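Local atomic coordinates of glutamate--cysteine ligase GshA (Methylobacillus flagellatus KT, PDB entry 3K1T), a protein that probably acts as a ligase, putatively joining glutamate to cysteine to form gamma-glutamylcysteine. Residues Y45-L50 with V345-D350; T213-V218 with A409-L414. All coordinates share one frame; numbering follows the deposited sequence.

From the N terminus the chain passes through helices 13-23 and 26-40 before strand 45-52, then builds the mixed eight-stranded sheet and reaches helix 210-226. It goes on through a separate four-stranded antiparallel sheet and returns in strand 340-349, where interaction 1 closes a loop of 294 residues against 45-50. Helix 398-421 follows, and interaction 2 closes a second loop, of 190 residues, back to 213-218. The two loops cross, since 213-218 lies inside the first and 409-414 beyond its end. Helix 398-421 ties them together: Ala409 and Leu413 rest on Ile346, Met348 and Ala46 of the strand pair, while Leu411, Ala412 and Leu414 meet helix 210-226.

Interaction 1 (Y45-L50 with V345-D350); sequences YASVDL and VIYMMD. With SO4 (sulfate ion), chain B.
Ser47 lies opposite Tyr347 in a non-hydrogen-bonded pair, and its CB sits over one face of the tyrosine ring, 4.0 Å from the ring centroid, as a CH-pi contact. With chi1 at 66°, OG lies between the backbone N and carbonyl carbon and is directed to the sulfate, donating to O2 at 2.8 Å. Tyr347 OH adds a weak bond to this oxygen, while Gly67, Asn63 and Arg359 also bind the ion, which probably came from the crystallisation liquor. These strands are neighbours in an antiparallel sheet, with hydrogen-bonded pairs Ala46-Met348 and Val48-Ile346. Met348 N to Ala46 O is nearly straight (168°), whereas the bond from Ala46 N to Met348 O is more bent (146°). On the face carrying Ala46 and Val48, selenomethionine Met348 bends at its third torsion and brings CE to 3.6 Å from Val48 CG2; Leu50 CD1 touches Ile346 CG1 at 3.9 Å, and helix 398-421 packs over this apolar face. On the other face, Asp49 lies alongside Val345; in the conformer described, its OD1 is 3.5 Å from Val345 CG1, and the same oxygen forms a salt bridge with Arg359.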
ATOM      1  N   TYR A  45     -10.177   6.852   6.656  1.00 12.03           N
ATOM      2  CA  TYR A  45     -10.560   6.991   5.270  1.00 11.67           C
ATOM      3  C   TYR A  45     -11.177   8.360   4.984  1.00 11.91           C
ATOM      4  O   TYR A  45     -11.561   9.082   5.912  1.00 12.16           O
ATOM      5  CB  TYR A  45     -11.444   5.827   4.772  1.00 12.54           C
ATOM      6  CG  TYR A  45     -12.797   5.583   5.417  1.00 10.21           C
ATOM      7  CD1 TYR A  45     -13.358   6.434   6.386  1.00 11.24           C
ATOM      8  CD2 TYR A  45     -13.519   4.441   5.066  1.00 12.94           C
ATOM      9  CE1 TYR A  45     -14.613   6.141   6.983  1.00 11.25           C
ATOM     10  CE2 TYR A  45     -14.761   4.157   5.621  1.00 13.23           C
ATOM     11  CZ  TYR A  45     -15.321   5.006   6.573  1.00 12.75           C
ATOM     12  OH  TYR A  45     -16.571   4.687   7.088  1.00 13.28           O
ATOM     13  N   ALA A  46     -11.245   8.719   3.702  1.00 12.00           N
ATOM     14  CA  ALA A  46     -11.773  10.011   3.292  1.00 11.22           C
ATOM     15  C   ALA A  46     -11.940  10.073   1.789  1.00 11.12           C
ATOM     16  O   ALA A  46     -11.254   9.359   1.034  1.00 11.61           O
ATOM     17  CB  ALA A  46     -10.825  11.144   3.759  1.00 12.51           C
ATOM     18  N   SER A  47     -12.812  10.965   1.346  1.00 11.58           N
ATOM     19  CA  SER A  47     -12.891  11.308  -0.071  1.00 11.72           C
ATOM     20  C   SER A  47     -12.924  12.815  -0.237  1.00 12.21           C
ATOM     21  O   SER A  47     -13.472  13.544   0.627  1.00 13.85           O
ATOM     22  CB  SER A  47     -14.095  10.669  -0.760  1.00 12.12           C
ATOM     23  OG  SER A  47     -15.313  11.166  -0.279  1.00 13.26           O
ATOM     24  N   VAL A  48     -12.306  13.300  -1.321  1.00 10.69           N
ATOM     25  CA  VAL A  48     -12.288  14.722  -1.594  1.00 10.57           C
ATOM     26  C   VAL A  48     -12.741  14.965  -3.030  1.00 11.71           C
ATOM     27  O   VAL A  48     -12.192  14.352  -3.960  1.00 11.96           O
ATOM     28  CB  VAL A  48     -10.869  15.338  -1.364  1.00 11.18           C
ATOM     29  CG1 VAL A  48     -10.823  16.809  -1.820  1.00  9.57           C
ATOM     30  CG2 VAL A  48     -10.460  15.217   0.109  1.00  9.66           C
ATOM     31  N   ASP A  49     -13.755  15.814  -3.179  1.00 11.82           N
ATOM     32  CA  ASP A  49     -14.265  16.269  -4.470  1.00 13.15           C
ATOM     33  C   ASP A  49     -13.415  17.450  -4.939  1.00 12.56           C
ATOM     34  O   ASP A  49     -13.243  18.423  -4.181  1.00 12.79           O
ATOM     35  CB  ASP A  49     -15.692  16.804  -4.365  1.00 13.94           C
ATOM     36  CG  ASP A  49     -16.740  15.735  -4.018  1.00 19.17           C
ATOM     37  OD1 ASP A  49     -16.388  14.565  -3.783  1.00 16.03           O
ATOM     38  OD2 ASP A  49     -17.957  16.088  -3.997  1.00 18.83           O
ATOM     39  N   LEU A  50     -12.918  17.376  -6.184  1.00 11.46           N
ATOM     40  CA  LEU A  50     -12.201  18.475  -6.795  1.00 12.19           C
ATOM     41  C   LEU A  50     -12.965  19.034  -7.997  1.00 11.41           C
ATOM     42  O   LEU A  50     -13.792  18.341  -8.588  1.00 10.87           O
ATOM     43  CB  LEU A  50     -10.835  18.007  -7.298  1.00 11.27           C
ATOM     44  CG  LEU A  50      -9.884  17.299  -6.318  1.00 14.79           C
ATOM     45  CD1 LEU A  50      -8.613  16.829  -7.106  1.00 13.64           C
ATOM     46  CD2 LEU A  50      -9.542  18.215  -5.123  1.00 10.98           C
ATOM     47  N   VAL A 345     -13.661  12.683  -7.815  1.00 12.02           N
ATOM     48  CA  VAL A 345     -13.676  12.362  -6.385  0.50 10.82           C
ATOM     49  C   VAL A 345     -12.463  11.460  -6.101  1.00 11.18           C
ATOM     50  O   VAL A 345     -12.351  10.402  -6.724  1.00 12.21           O
ATOM     51  CB  VAL A 345     -14.945  11.557  -6.018  0.50 10.84           C
ATOM     52  CG1 VAL A 345     -15.038  11.361  -4.487  0.50 10.87           C
ATOM     53  CG2 VAL A 345     -16.204  12.208  -6.581  0.50  7.99           C
ATOM     54  N   ILE A 346     -11.585  11.867  -5.194  1.00 10.67           N
ATOM     55  CA  ILE A 346     -10.365  11.163  -4.884  1.00 11.61           C
ATOM     56  C   ILE A 346     -10.529  10.455  -3.526  1.00 10.99           C
ATOM     57  O   ILE A 346     -10.886  11.102  -2.530  1.00 12.01           O
ATOM     58  CB  ILE A 346      -9.150  12.144  -4.795  1.00 11.67           C
ATOM     59  CG1 ILE A 346      -9.045  13.070  -6.029  1.00 15.33           C
ATOM     60  CG2 ILE A 346      -7.830  11.341  -4.505  1.00 11.93           C
ATOM     61  CD1 ILE A 346      -9.093  12.425  -7.285  1.00 15.94           C
ATOM     62  N   TYR A 347     -10.277   9.148  -3.499  1.00 10.87           N
ATOM     63  CA  TYR A 347     -10.370   8.308  -2.286  1.00 11.44           C
ATOM     64  C   TYR A 347      -8.991   8.062  -1.651  1.00 11.86           C
ATOM     65  O   TYR A 347      -7.998   7.747  -2.354  1.00 11.33           O
ATOM     66  CB  TYR A 347     -11.030   6.957  -2.634  1.00 11.66           C
ATOM     67  CG  TYR A 347     -12.523   6.983  -2.513  1.00 11.46           C
ATOM     68  CD1 TYR A 347     -13.285   7.969  -3.170  1.00 12.29           C
ATOM     69  CD2 TYR A 347     -13.190   6.066  -1.713  1.00 11.99           C
ATOM     70  CE1 TYR A 347     -14.656   8.022  -3.021  1.00 11.54           C
ATOM     71  CE2 TYR A 347     -14.572   6.094  -1.578  1.00 12.15           C
ATOM     72  CZ  TYR A 347     -15.297   7.089  -2.214  1.00 12.86           C
ATOM     73  OH  TYR A 347     -16.653   7.157  -2.029  1.00 13.31           O
HETATM   74  N   MSE A 348      -8.949   8.172  -0.328  1.00 10.22           N
HETATM   75  CA  MSE A 348      -7.784   7.927   0.481  1.00 11.30           C
HETATM   76  C   MSE A 348      -8.113   7.011   1.637  1.00 11.52           C
HETATM   77  O   MSE A 348      -9.225   7.058   2.165  1.00 11.18           O
HETATM   78  CB  MSE A 348      -7.196   9.237   0.994  1.00 10.76           C
HETATM   79  CG  MSE A 348      -6.507  10.024  -0.168  1.00 13.64           C
HETATM   80 SE   MSE A 348      -6.559  11.954   0.087  0.75 17.36          SE
HETATM   81  CE  MSE A 348      -8.485  12.169  -0.009  1.00 13.81           C
HETATM   82  N   MSE A 349      -7.156   6.160   1.989  1.00 11.48           N
HETATM   83  CA  MSE A 349      -7.165   5.415   3.249  1.00 12.69           C
HETATM   84  C   MSE A 349      -5.831   5.653   3.936  1.00 12.46           C
HETATM   85  O   MSE A 349      -4.771   5.673   3.276  1.00 12.49           O
HETATM   86  CB  MSE A 349      -7.458   3.929   2.994  1.00 13.32           C
HETATM   87  CG  MSE A 349      -8.777   3.756   2.277  1.00 16.56           C
HETATM   88 SE   MSE A 349      -9.349   1.861   2.227  0.75 21.94          SE
HETATM   89  CE  MSE A 349     -10.121   1.882   3.999  1.00 20.44           C
ATOM     90  N   ASP A 350      -5.868   5.931   5.232  1.00 12.60           N
ATOM     91  CA  ASP A 350      -4.710   6.540   5.912  1.00 13.42           C
ATOM     92  C   ASP A 350      -4.313   7.750   5.040  1.00 13.09           C
ATOM     93  O   ASP A 350      -5.208   8.446   4.516  1.00 13.80           O
ATOM     94  CB  ASP A 350      -3.558   5.537   6.152  1.00 13.94           C
ATOM     95  CG  ASP A 350      -2.438   6.127   7.020  1.00 19.16           C
ATOM     96  OD1 ASP A 350      -2.745   6.620   8.087  1.00 27.34           O
ATOM     97  OD2 ASP A 350      -1.275   6.138   6.628  1.00 21.63           O
TER
HETATM   98  S   SO4 B 432     -18.585  10.238  -1.405  1.00 21.90           S
HETATM   99  O1  SO4 B 432     -18.986  10.118  -2.787  1.00 27.96           O
HETATM  100  O2  SO4 B 432     -17.293   9.629  -1.477  1.00 25.53           O
HETATM  101  O3  SO4 B 432     -18.465  11.616  -0.986  1.00 23.72           O
HETATM  102  O4  SO4 B 432     -19.503   9.487  -0.520  1.00 22.65           O

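Interaction 2 (T213-V218 with A409-L414)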
ATOM      1  N   THR A 213     -10.938  27.680   6.998  1.00 14.59           N
ATOM      2  CA  THR A 213      -9.788  28.294   7.649  0.50 14.25           C
ATOM      3  C   THR A 213      -8.615  27.308   7.731  1.00 14.53           C
ATOM      4  O   THR A 213      -7.458  27.667   7.526  1.00 14.37           O
ATOM      5  CB  THR A 213     -10.165  28.785   9.078  0.50 14.87           C
ATOM      6  OG1 THR A 213     -11.279  29.685   8.997  0.50 14.40           O
ATOM      7  CG2 THR A 213      -8.993  29.489   9.744  0.50 13.03           C
ATOM      8  N   ALA A 214      -8.916  26.049   8.043  1.00 14.37           N
ATOM      9  CA  ALA A 214      -7.864  25.045   8.175  1.00 14.63           C
ATOM     10  C   ALA A 214      -7.191  24.806   6.803  1.00 13.52           C
ATOM     11  O   ALA A 214      -5.976  24.732   6.720  1.00 12.76           O
ATOM     12  CB  ALA A 214      -8.405  23.698   8.777  1.00 13.98           C
ATOM     13  N   TYR A 215      -7.982  24.752   5.735  1.00 12.47           N
ATOM     14  CA  TYR A 215      -7.433  24.597   4.392  1.00 12.36           C
ATOM     15  C   TYR A 215      -6.610  25.846   3.981  1.00 12.99           C
ATOM     16  O   TYR A 215      -5.519  25.707   3.454  1.00 11.64           O
ATOM     17  CB  TYR A 215      -8.525  24.251   3.379  1.00 12.38           C
ATOM     18  CG  TYR A 215      -7.967  23.950   2.004  1.00 12.52           C
ATOM     19  CD1 TYR A 215      -7.178  22.822   1.789  1.00 11.47           C
ATOM     20  CD2 TYR A 215      -8.214  24.789   0.932  1.00 11.87           C
ATOM     21  CE1 TYR A 215      -6.647  22.539   0.533  1.00 12.53           C
ATOM     22  CE2 TYR A 215      -7.686  24.524  -0.339  1.00 11.12           C
ATOM     23  CZ  TYR A 215      -6.913  23.385  -0.533  1.00 10.50           C
ATOM     24  OH  TYR A 215      -6.371  23.127  -1.778  1.00 12.04           O
ATOM     25  N   ASP A 216      -7.082  27.056   4.311  1.00 12.79           N
ATOM     26  CA  ASP A 216      -6.268  28.250   4.133  1.00 13.72           C
ATOM     27  C   ASP A 216      -4.882  28.114   4.754  1.00 14.37           C
ATOM     28  O   ASP A 216      -3.880  28.441   4.120  1.00 13.22           O
ATOM     29  CB  ASP A 216      -6.910  29.499   4.770  1.00 13.66           C
ATOM     30  CG  ASP A 216      -8.067  30.077   3.990  1.00 16.57           C
ATOM     31  OD1 ASP A 216      -8.395  29.628   2.875  1.00 16.59           O
ATOM     32  OD2 ASP A 216      -8.638  31.090   4.515  1.00 19.62           O
ATOM     33  N   ARG A 217      -4.815  27.657   5.999  1.00 14.94           N
ATOM     34  CA  ARG A 217      -3.543  27.498   6.703  0.70 15.98           C
ATOM     35  C   ARG A 217      -2.631  26.488   5.995  1.00 14.99           C
ATOM     36  O   ARG A 217      -1.454  26.709   5.876  1.00 15.39           O
ATOM     37  CB  ARG A 217      -3.774  27.021   8.143  0.70 16.59           C
ATOM     38  CG  ARG A 217      -4.357  28.107   9.047  0.70 21.63           C
ATOM     39  CD  ARG A 217      -5.097  27.478  10.235  0.70 26.26           C
ATOM     40  NE  ARG A 217      -4.219  26.700  11.122  0.70 28.83           N
ATOM     41  CZ  ARG A 217      -4.654  25.743  11.951  0.70 31.47           C
ATOM     42  NH1 ARG A 217      -5.948  25.419  11.975  0.70 32.28           N
ATOM     43  NH2 ARG A 217      -3.793  25.088  12.731  0.70 30.08           N
ATOM     44  N   VAL A 218      -3.190  25.365   5.548  1.00 13.58           N
ATOM     45  CA  VAL A 218      -2.391  24.370   4.794  1.00 12.62           C
ATOM     46  C   VAL A 218      -1.831  24.980   3.488  1.00 13.11           C
ATOM     47  O   VAL A 218      -0.633  24.855   3.182  1.00 13.08           O
ATOM     48  CB  VAL A 218      -3.209  23.092   4.484  1.00 13.45           C
ATOM     49  CG1 VAL A 218      -2.512  22.216   3.388  1.00 10.34           C
ATOM     50  CG2 VAL A 218      -3.450  22.266   5.794  1.00 11.66           C
ATOM     51  N   ALA A 409      -5.934  16.661  -3.235  1.00 11.53           N
ATOM     52  CA  ALA A 409      -6.757  15.833  -2.317  1.00 11.78           C
ATOM     53  C   ALA A 409      -6.093  15.575  -0.982  1.00 10.86           C
ATOM     54  O   ALA A 409      -6.748  15.657   0.067  1.00 10.97           O
ATOM     55  CB  ALA A 409      -7.151  14.501  -2.969  1.00 11.27           C
ATOM     56  N   ARG A 410      -4.788  15.334  -0.997  1.00 10.98           N
ATOM     57  CA  ARG A 410      -4.026  15.180   0.236  1.00 11.04           C
ATOM     58  C   ARG A 410      -3.873  16.498   1.050  1.00 11.29           C
ATOM     59  O   ARG A 410      -3.815  16.456   2.269  1.00 10.97           O
ATOM     60  CB  ARG A 410      -2.683  14.508  -0.029  1.00 10.56           C
ATOM     61  CG  ARG A 410      -2.825  12.978  -0.329  1.00 11.57           C
ATOM     62  CD  ARG A 410      -1.467  12.368  -0.566  1.00 12.58           C
ATOM     63  NE  ARG A 410      -0.891  12.822  -1.835  1.00 12.44           N
ATOM     64  CZ  ARG A 410       0.428  12.853  -2.103  1.00 12.48           C
ATOM     65  NH1 ARG A 410       1.342  12.396  -1.241  1.00 12.86           N
ATOM     66  NH2 ARG A 410       0.846  13.255  -3.276  1.00 14.33           N
ATOM     67  N   LEU A 411      -3.805  17.644   0.394  1.00 10.87           N
ATOM     68  CA  LEU A 411      -3.851  18.939   1.113  1.00 10.55           C
ATOM     69  C   LEU A 411      -5.177  19.096   1.838  1.00 11.55           C
ATOM     70  O   LEU A 411      -5.208  19.515   3.000  1.00 11.22           O
ATOM     71  CB  LEU A 411      -3.623  20.122   0.162  1.00 10.89           C
ATOM     72  CG  LEU A 411      -2.271  20.201  -0.556  1.00 11.24           C
ATOM     73  CD1 LEU A 411      -2.315  21.392  -1.594  1.00 12.13           C
ATOM     74  CD2 LEU A 411      -1.155  20.411   0.461  1.00 11.32           C
ATOM     75  N   ALA A 412      -6.269  18.765   1.155  1.00 12.09           N
ATOM     76  CA  ALA A 412      -7.611  18.824   1.781  1.00 12.24           C
ATOM     77  C   ALA A 412      -7.727  17.801   2.937  1.00 11.14           C
ATOM     78  O   ALA A 412      -8.321  18.082   3.972  1.00 10.91           O
ATOM     79  CB  ALA A 412      -8.707  18.595   0.727  1.00 10.41           C
ATOM     80  N   LEU A 413      -7.167  16.608   2.761  1.00 11.66           N
ATOM     81  CA  LEU A 413      -7.101  15.620   3.850  1.00 12.69           C
ATOM     82  C   LEU A 413      -6.363  16.125   5.074  1.00 12.58           C
ATOM     83  O   LEU A 413      -6.834  15.978   6.221  1.00 11.11           O
ATOM     84  CB  LEU A 413      -6.445  14.316   3.360  1.00 12.65           C
ATOM     85  CG  LEU A 413      -6.484  13.144   4.332  1.00 16.55           C
ATOM     86  CD1 LEU A 413      -7.897  12.584   4.331  1.00 15.74           C
ATOM     87  CD2 LEU A 413      -5.451  12.035   3.944  1.00 14.66           C
ATOM     88  N   LEU A 414      -5.209  16.748   4.856  1.00 12.90           N
ATOM     89  CA  LEU A 414      -4.423  17.304   5.946  1.00 13.74           C
ATOM     90  C   LEU A 414      -5.215  18.396   6.694  1.00 14.36           C
ATOM     91  O   LEU A 414      -5.272  18.418   7.950  1.00 12.67           O
ATOM     92  CB  LEU A 414      -3.106  17.891   5.379  1.00 14.16           C
ATOM     93  CG  LEU A 414      -2.173  18.582   6.365  1.00 15.84           C
ATOM     94  CD1 LEU A 414      -1.803  17.615   7.528  1.00 13.91           C
ATOM     95  CD2 LEU A 414      -0.906  19.078   5.643  1.00 13.26           C
TER
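Tyr215 overlaps the backbone and side-chain base of Leu411 with the CD1-CE1 edge of its ring. CE1 lies 3.9 Å from Leu411 CB, which approaches at the ring edge, and 3.8 Å from Ala412 N, which comes in obliquely. CD1 of the same ring is 4.0 Å from Ala412 CA, while the methyl of Ala412 is more distant from CE1. The ring is carried across to helix 398-421 because CG stands anti to the backbone N (chi1 -174°). Its hydroxyl continues beyond this apolar overlap and is hydrogen-bonded to Leu233 O. Val218, one turn after Tyr215, divides its two methyls between two leucines. CG1 is 3.7 Å from Leu411 CD2 and also faces the Leu411 carbonyl oxygen, at 3.8 Å; CG2 meets Leu414 CG at 3.9 Å. With chi1 at 177°, Leu414 turns its CD2 as well as its CG to Val218 CG2. The valine thus fits between side chains spaced three residues apart on the opposing helix. This is packing between two alpha helices, 210-226 and 398-421, whose short segments approach to 9.1 Å and run at 122° to one another. The small side chain of Ala412 lies near the closest backbone approach, where its CA is 6.3 Å from Tyr215 CA. Leu411 and Leu414 are shared with helix 26-40: Trp32 touches both, Phe33 adds to Leu411 and Gln36 to Leu414. On a further side, Pro59 of strand 57-63 meets both Tyr215 and Ala412, bringing the antiparallel sheet up to the helix pair.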